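Local coordinates for Lmo0488 protein (Listeria monocytogenes serovar 1/2a, PDB 5TED) that binds shikimate through its effector-binding domain and, as a LysR-type transcriptional regulator, switches on protocatechuate biosynthesis genes in response, at residues S112-R115 with P116-S120; D93-L97 with Q98-D102. One frame throughout, in Å; residues are numbered along the deposited sequence.

Both contacts belong to the effector-binding domain of the regulator, a member of the periplasmic-binding-protein clan, and both are turns that start a helical segment. Interaction 2 comes first along the chain: residues 93-102 hold the short strand 94-95 and the 3-10 turn that follows, before strand 104-108. That strand leads on to interaction 1, residues 112-120, where a turn opens helix 115-124. Their centres lie about 18 Å apart and their nearest atoms about 5 Å, without touching. Helix 115-124 connects them, since its first turn is part of interaction 1 and its later residues Leu121 and Phe122 pack on Leu97 of interaction 2. Interaction 1 supplies Ser112, Gly113 and Leu114 to the shikimate pocket; interaction 2 lies farther from the chain centre.

Interaction 1 (S112-R115 with P116-S120); sequences SGLR and PLIDS. With SKM ((3R,4S,5R)-3,4,5-trihydroxycyclohex-1-ene-1-carboxylic acid), chain D.
Ser112 starts a type I turn, its carbonyl O resting 4.0 Å from Pro116 CD. Its hydroxyl works twice: Ser112 OG accepts a capping bond from Leu114 N at 3.2 Å, and Ser112 OG donates to shikimate O7 at 2.8 Å. The anti torsion (chi1 179°) sets OG beside the carbonyl carbon, toward the following residues, where it meets Leu114 N and still reaches the effector. Gly113 N then donates to the shikimate carboxylate oxygen O2 at 2.8 Å, while Gly113 O is bridged by a water to Leu117 N. Leu114 lays CB and CG against the ligand ring near C10; the same CB meets Ile118 CD1, and Leu114 O takes a nearly straight bond from Ile118 N. Arg115, bent at chi2 and chi3, folds along the helix to Asp119, one turn on, in a side-on salt bridge: NE reaches OD1 at 2.9 Å and NH2 reaches OD2 at 3.0 Å. The guanidinium and carboxylate planes stand 62° apart. Arg115 NH1 forms a salt bridge with Asp110 OD1 and a hydrogen bond to Phe108 O. Ile118 packs on Phe107 and Phe108 of strand 104-108 and on Ile153 of strand 152-155, whereas Leu114 and Leu117 touch Leu79 and Arg177 on strands 69-84 and 177-184.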
ATOM      1  N   SER A 112      10.077  -8.815   1.510  1.00 21.75           N
ATOM      2  CA  SER A 112      10.602  -7.495   1.173  1.00 17.29           C
ATOM      3  C   SER A 112      11.985  -7.609   0.543  1.00 17.57           C
ATOM      4  O   SER A 112      12.908  -8.163   1.152  1.00 19.14           O
ATOM      5  CB  SER A 112      10.679  -6.615   2.418  1.00 21.22           C
ATOM      6  OG  SER A 112      11.212  -5.352   2.077  1.00 24.53           O
ATOM      7  N   GLY A 113      12.140  -7.046  -0.657  1.00 17.19           N
ATOM      8  CA  GLY A 113      13.449  -6.945  -1.270  1.00 14.80           C
ATOM      9  C   GLY A 113      14.419  -6.054  -0.518  1.00 13.46           C
ATOM     10  O   GLY A 113      15.612  -6.060  -0.843  1.00 18.91           O
ATOM     11  N   LEU A 114      13.951  -5.314   0.493  1.00 18.25           N
ATOM     12  CA  LEU A 114      14.846  -4.540   1.348  1.00 20.35           C
ATOM     13  C   LEU A 114      15.551  -5.397   2.395  1.00 20.63           C
ATOM     14  O   LEU A 114      16.547  -4.952   2.974  1.00 19.59           O
ATOM     15  CB  LEU A 114      14.066  -3.444   2.069  1.00 19.74           C
ATOM     16  CG  LEU A 114      14.313  -1.992   1.700  1.00 25.49           C
ATOM     17  CD1 LEU A 114      13.585  -1.114   2.704  1.00 29.66           C
ATOM     18  CD2 LEU A 114      15.799  -1.680   1.666  1.00 19.64           C
ATOM     19  N   ARG A 115      15.061  -6.612   2.667  1.00 18.76           N
ATOM     20  CA  ARG A 115      15.588  -7.344   3.816  1.00 22.87           C
ATOM     21  C   ARG A 115      17.055  -7.742   3.687  1.00 23.40           C
ATOM     22  O   ARG A 115      17.772  -7.704   4.693  1.00 26.81           O
ATOM     23  CB  ARG A 115      14.734  -8.581   4.102  1.00 22.12           C
ATOM     24  CG  ARG A 115      13.476  -8.268   4.927  1.00 18.99           C
ATOM     25  CD  ARG A 115      13.803  -7.947   6.380  1.00 20.75           C
ATOM     26  NE  ARG A 115      14.547  -9.050   6.975  1.00 22.24           N
ATOM     27  CZ  ARG A 115      13.986 -10.205   7.316  1.00 25.04           C
ATOM     28  NH1 ARG A 115      12.680 -10.386   7.137  1.00 26.04           N
ATOM     29  NH2 ARG A 115      14.731 -11.177   7.830  1.00 29.12           N
ATOM     30  N   PRO A 116      17.560  -8.118   2.501  1.00 23.56           N
ATOM     31  CA  PRO A 116      19.010  -8.372   2.395  1.00 24.03           C
ATOM     32  C   PRO A 116      19.873  -7.222   2.895  1.00 24.00           C
ATOM     33  O   PRO A 116      20.783  -7.441   3.703  1.00 21.88           O
ATOM     34  CB  PRO A 116      19.201  -8.644   0.899  1.00 22.35           C
ATOM     35  CG  PRO A 116      17.911  -9.266   0.487  1.00 21.35           C
ATOM     36  CD  PRO A 116      16.845  -8.530   1.277  1.00 21.18           C
ATOM     37  N   LEU A 117      19.609  -5.994   2.442  1.00 23.43           N
ATOM     38  CA  LEU A 117      20.358  -4.837   2.932  1.00 23.11           C
ATOM     39  C   LEU A 117      20.177  -4.653   4.435  1.00 25.50           C
ATOM     40  O   LEU A 117      21.155  -4.498   5.181  1.00 26.00           O
ATOM     41  CB  LEU A 117      19.926  -3.575   2.178  1.00 18.03           C
ATOM     42  CG  LEU A 117      20.512  -2.246   2.653  1.00 17.17           C
ATOM     43  CD1 LEU A 117      22.037  -2.315   2.675  1.00 17.48           C
ATOM     44  CD2 LEU A 117      20.058  -1.087   1.785  1.00 19.84           C
ATOM     45  N   ILE A 118      18.930  -4.646   4.901  1.00 17.05           N
ATOM     46  CA  ILE A 118      18.679  -4.411   6.320  1.00 19.83           C
ATOM     47  C   ILE A 118      19.374  -5.472   7.166  1.00 21.12           C
ATOM     48  O   ILE A 118      20.086  -5.155   8.127  1.00 20.11           O
ATOM     49  CB  ILE A 118      17.166  -4.353   6.607  1.00 17.30           C
ATOM     50  CG1 ILE A 118      16.566  -3.045   6.079  1.00 14.91           C
ATOM     51  CG2 ILE A 118      16.907  -4.523   8.114  1.00 15.98           C
ATOM     52  CD1 ILE A 118      15.043  -3.069   5.945  1.00 18.00           C
ATOM     53  N   ASP A 119      19.179  -6.750   6.827  1.00 23.11           N
ATOM     54  CA  ASP A 119      19.821  -7.810   7.605  1.00 24.57           C
ATOM     55  C   ASP A 119      21.339  -7.658   7.600  1.00 32.47           C
ATOM     56  O   ASP A 119      22.004  -7.928   8.610  1.00 31.86           O
ATOM     57  CB  ASP A 119      19.429  -9.188   7.061  1.00 21.70           C
ATOM     58  CG  ASP A 119      17.957  -9.513   7.286  1.00 24.15           C
ATOM     59  OD1 ASP A 119      17.277  -8.776   8.030  1.00 28.30           O
ATOM     60  OD2 ASP A 119      17.475 -10.498   6.696  1.00 21.58           O
ATOM     61  N   SER A 120      21.914  -7.244   6.470  1.00 28.34           N
ATOM     62  CA  SER A 120      23.365  -7.104   6.446  1.00 27.08           C
ATOM     63  C   SER A 120      23.828  -5.960   7.341  1.00 26.43           C
ATOM     64  O   SER A 120      24.878  -6.070   7.985  1.00 27.43           O
ATOM     65  CB  SER A 120      23.867  -6.918   5.011  1.00 31.44           C
ATOM     66  OG  SER A 120      23.653  -5.599   4.548  1.00 40.09           O
TER
HETATM   67  O12 SKM D 401       7.653  -1.250   0.102  1.00 15.27           O
HETATM   68  C8  SKM D 401       8.235  -2.095   1.090  1.00 15.96           C
HETATM   69  C6  SKM D 401       8.022  -3.422   0.810  1.00 13.02           C
HETATM   70  O7  SKM D 401       8.616  -4.264   1.798  1.00 16.36           O
HETATM   71  C5  SKM D 401       8.667  -3.907  -0.632  1.00 12.35           C
HETATM   72  C4  SKM D 401      10.075  -3.523  -0.784  1.00 17.90           C
HETATM   73  C1  SKM D 401      10.987  -4.204  -1.815  1.00 17.30           C
HETATM   74  O2  SKM D 401      10.652  -5.334  -2.275  1.00 19.67           O
HETATM   75  O3  SKM D 401      12.067  -3.645  -2.180  1.00 18.72           O
HETATM   76  C10 SKM D 401      10.650  -2.318   0.102  1.00 13.27           C
HETATM   77  C9  SKM D 401       9.888  -1.771   1.183  1.00 16.11           C
HETATM   78  O11 SKM D 401      10.061  -0.410   1.188  1.00 14.29           O
HETATM   79  O   HOH W   1      18.172  -5.151   0.004  1.00 19.37           O

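Interaction 2 (D93-L97 with Q98-D102); sequences DSIDL and QDTAD
The Asp99 carboxylate receives Asp96 N-H on a face, the donor standing 51° out of its plane and 2.9 Å from OD2. The same oxygen lies 3.6 Å from Ile95 CB. A second carboxylate is close: Asp96 OD2 is 4.4 Å from Asp99 OD2, which may raise the pKa of one of them a little, an effect the Asp96 N-H on Asp99 OD2 would partly offset. Asp99 CG is anti to its own carbonyl carbon (chi1 -65°), which brings OD2 within bonding distance of Asp96 N. In return Asp99 N donates to Asp96 O at 2.8 Å. Asp96 and Asp99 thus trade two bonds at the start of the 3-10 turn after strand 94-95. Farther on, Leu97 O is gripped twice by Thr100, by OG1 at 2.7 Å almost in line with the carbonyl and by the backbone N at 3.0 Å. Thr100 CG2 lies 3.6 Å from Ile95 CD1, the two side chains crossing at about a right angle. Ile95 pairs through its backbone with Ser169 and Asn171, joining strand 94-95 to strand 165-170. Leu97 touches Leu121 and Phe122 of helix 115-124 and Val81 of strand 69-84.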
ATOM      1  N   ASP A  93      18.649  13.568  16.845  1.00 35.54           N
ATOM      2  CA  ASP A  93      18.366  13.827  15.444  1.00 31.17           C
ATOM      3  C   ASP A  93      19.023  12.806  14.538  1.00 31.23           C
ATOM      4  O   ASP A  93      18.551  12.605  13.419  1.00 31.18           O
ATOM      5  CB  ASP A  93      18.837  15.230  15.031  1.00 35.00           C
ATOM      6  CG  ASP A  93      18.096  16.343  15.755  1.00 40.60           C
ATOM      7  OD1 ASP A  93      16.869  16.236  15.966  1.00 36.02           O
ATOM      8  OD2 ASP A  93      18.755  17.344  16.119  1.00 49.23           O
ATOM      9  N   SER A  94      20.084  12.152  15.002  1.00 35.32           N
ATOM     10  CA  SER A  94      20.752  11.088  14.270  1.00 34.17           C
ATOM     11  C   SER A  94      21.286  10.084  15.279  1.00 37.89           C
ATOM     12  O   SER A  94      21.616  10.446  16.411  1.00 35.25           O
ATOM     13  CB  SER A  94      21.902  11.639  13.414  1.00 37.21           C
ATOM     14  OG  SER A  94      22.980  12.042  14.248  1.00 36.71           O
ATOM     15  N   ILE A  95      21.416   8.830  14.850  1.00 21.57           N
ATOM     16  CA  ILE A  95      21.825   7.736  15.727  1.00 31.10           C
ATOM     17  C   ILE A  95      22.645   6.750  14.912  1.00 22.17           C
ATOM     18  O   ILE A  95      22.659   6.788  13.687  1.00 24.18           O
ATOM     19  CB  ILE A  95      20.622   7.004  16.374  1.00 32.59           C
ATOM     20  CG1 ILE A  95      19.744   6.338  15.299  1.00 31.00           C
ATOM     21  CG2 ILE A  95      19.795   7.957  17.227  1.00 34.44           C
ATOM     22  CD1 ILE A  95      18.686   5.370  15.885  1.00 28.21           C
ATOM     23  N   ASP A  96      23.350   5.878  15.616  1.00 26.94           N
ATOM     24  CA  ASP A  96      23.948   4.680  15.053  1.00 27.39           C
ATOM     25  C   ASP A  96      22.925   3.565  15.151  1.00 29.70           C
ATOM     26  O   ASP A  96      22.078   3.568  16.049  1.00 26.11           O
ATOM     27  CB  ASP A  96      25.211   4.292  15.816  1.00 31.04           C
ATOM     28  CG  ASP A  96      26.311   5.337  15.699  1.00 31.89           C
ATOM     29  OD1 ASP A  96      26.294   6.128  14.728  1.00 30.34           O
ATOM     30  OD2 ASP A  96      27.178   5.379  16.599  1.00 34.11           O
ATOM     31  N   LEU A  97      22.966   2.631  14.197  1.00 24.99           N
ATOM     32  CA  LEU A  97      21.972   1.560  14.233  1.00 25.47           C
ATOM     33  C   LEU A  97      22.039   0.801  15.553  1.00 28.69           C
ATOM     34  O   LEU A  97      21.004   0.395  16.100  1.00 22.45           O
ATOM     35  CB  LEU A  97      22.145   0.611  13.044  1.00 21.74           C
ATOM     36  CG  LEU A  97      20.990  -0.334  12.707  1.00 31.47           C
ATOM     37  CD1 LEU A  97      19.693   0.449  12.556  1.00 23.96           C
ATOM     38  CD2 LEU A  97      21.301  -1.094  11.416  1.00 34.06           C
ATOM     39  N   GLN A  98      23.245   0.639  16.110  1.00 31.58           N
ATOM     40  CA  GLN A  98      23.353  -0.079  17.371  1.00 32.36           C
ATOM     41  C   GLN A  98      22.671   0.663  18.518  1.00 30.60           C
ATOM     42  O   GLN A  98      22.432   0.060  19.568  1.00 30.68           O
ATOM     43  CB  GLN A  98      24.816  -0.350  17.749  1.00 38.45           C
ATOM     44  CG  GLN A  98      25.662   0.890  17.965  1.00 44.63           C
ATOM     45  CD  GLN A  98      27.096   0.566  18.357  1.00 51.95           C
ATOM     46  OE1 GLN A  98      27.546  -0.582  18.256  1.00 52.06           O
ATOM     47  NE2 GLN A  98      27.813   1.577  18.838  1.00 53.31           N
ATOM     48  N   ASP A  99      22.368   1.954  18.360  1.00 24.90           N
ATOM     49  CA  ASP A  99      21.637   2.646  19.419  1.00 27.06           C
ATOM     50  C   ASP A  99      20.212   2.133  19.569  1.00 27.35           C
ATOM     51  O   ASP A  99      19.532   2.529  20.526  1.00 23.20           O
ATOM     52  CB  ASP A  99      21.616   4.160  19.157  1.00 29.35           C
ATOM     53  CG  ASP A  99      22.994   4.791  19.213  1.00 33.35           C
ATOM     54  OD1 ASP A  99      23.871   4.252  19.927  1.00 29.72           O
ATOM     55  OD2 ASP A  99      23.204   5.828  18.535  1.00 27.46           O
ATOM     56  N   THR A 100      19.746   1.277  18.654  1.00 23.06           N
ATOM     57  CA  THR A 100      18.387   0.734  18.690  1.00 24.78           C
ATOM     58  C   THR A 100      18.312  -0.629  19.360  1.00 29.94           C
ATOM     59  O   THR A 100      17.224  -1.218  19.409  1.00 27.24           O
ATOM     60  CB  THR A 100      17.799   0.609  17.267  1.00 22.26           C
ATOM     61  OG1 THR A 100      18.483  -0.426  16.544  1.00 21.78           O
ATOM     62  CG2 THR A 100      17.919   1.921  16.503  1.00 23.49           C
ATOM     63  N   ALA A 101      19.439  -1.139  19.868  1.00 27.73           N
ATOM     64  CA  ALA A 101      19.516  -2.536  20.288  1.00 28.94           C
ATOM     65  C   ALA A 101      18.435  -2.897  21.297  1.00 24.90           C
ATOM     66  O   ALA A 101      17.900  -4.011  21.269  1.00 29.14           O
ATOM     67  CB  ALA A 101      20.900  -2.836  20.863  1.00 29.48           C
ATOM     68  N   ASP A 102      18.100  -1.978  22.203  1.00 31.21           N
ATOM     69  CA  ASP A 102      17.179  -2.306  23.285  1.00 29.88           C
ATOM     70  C   ASP A 102      15.710  -2.341  22.858  1.00 33.03           C
ATOM     71  O   ASP A 102      14.873  -2.793  23.644  1.00 29.45           O
ATOM     72  CB  ASP A 102      17.339  -1.312  24.437  1.00 27.86           C
ATOM     73  CG  ASP A 102      18.684  -1.441  25.148  1.00 32.97           C
ATOM     74  OD1 ASP A 102      19.310  -2.522  25.083  1.00 31.03           O
ATOM     75  OD2 ASP A 102      19.097  -0.459  25.790  1.00 36.26           O
TER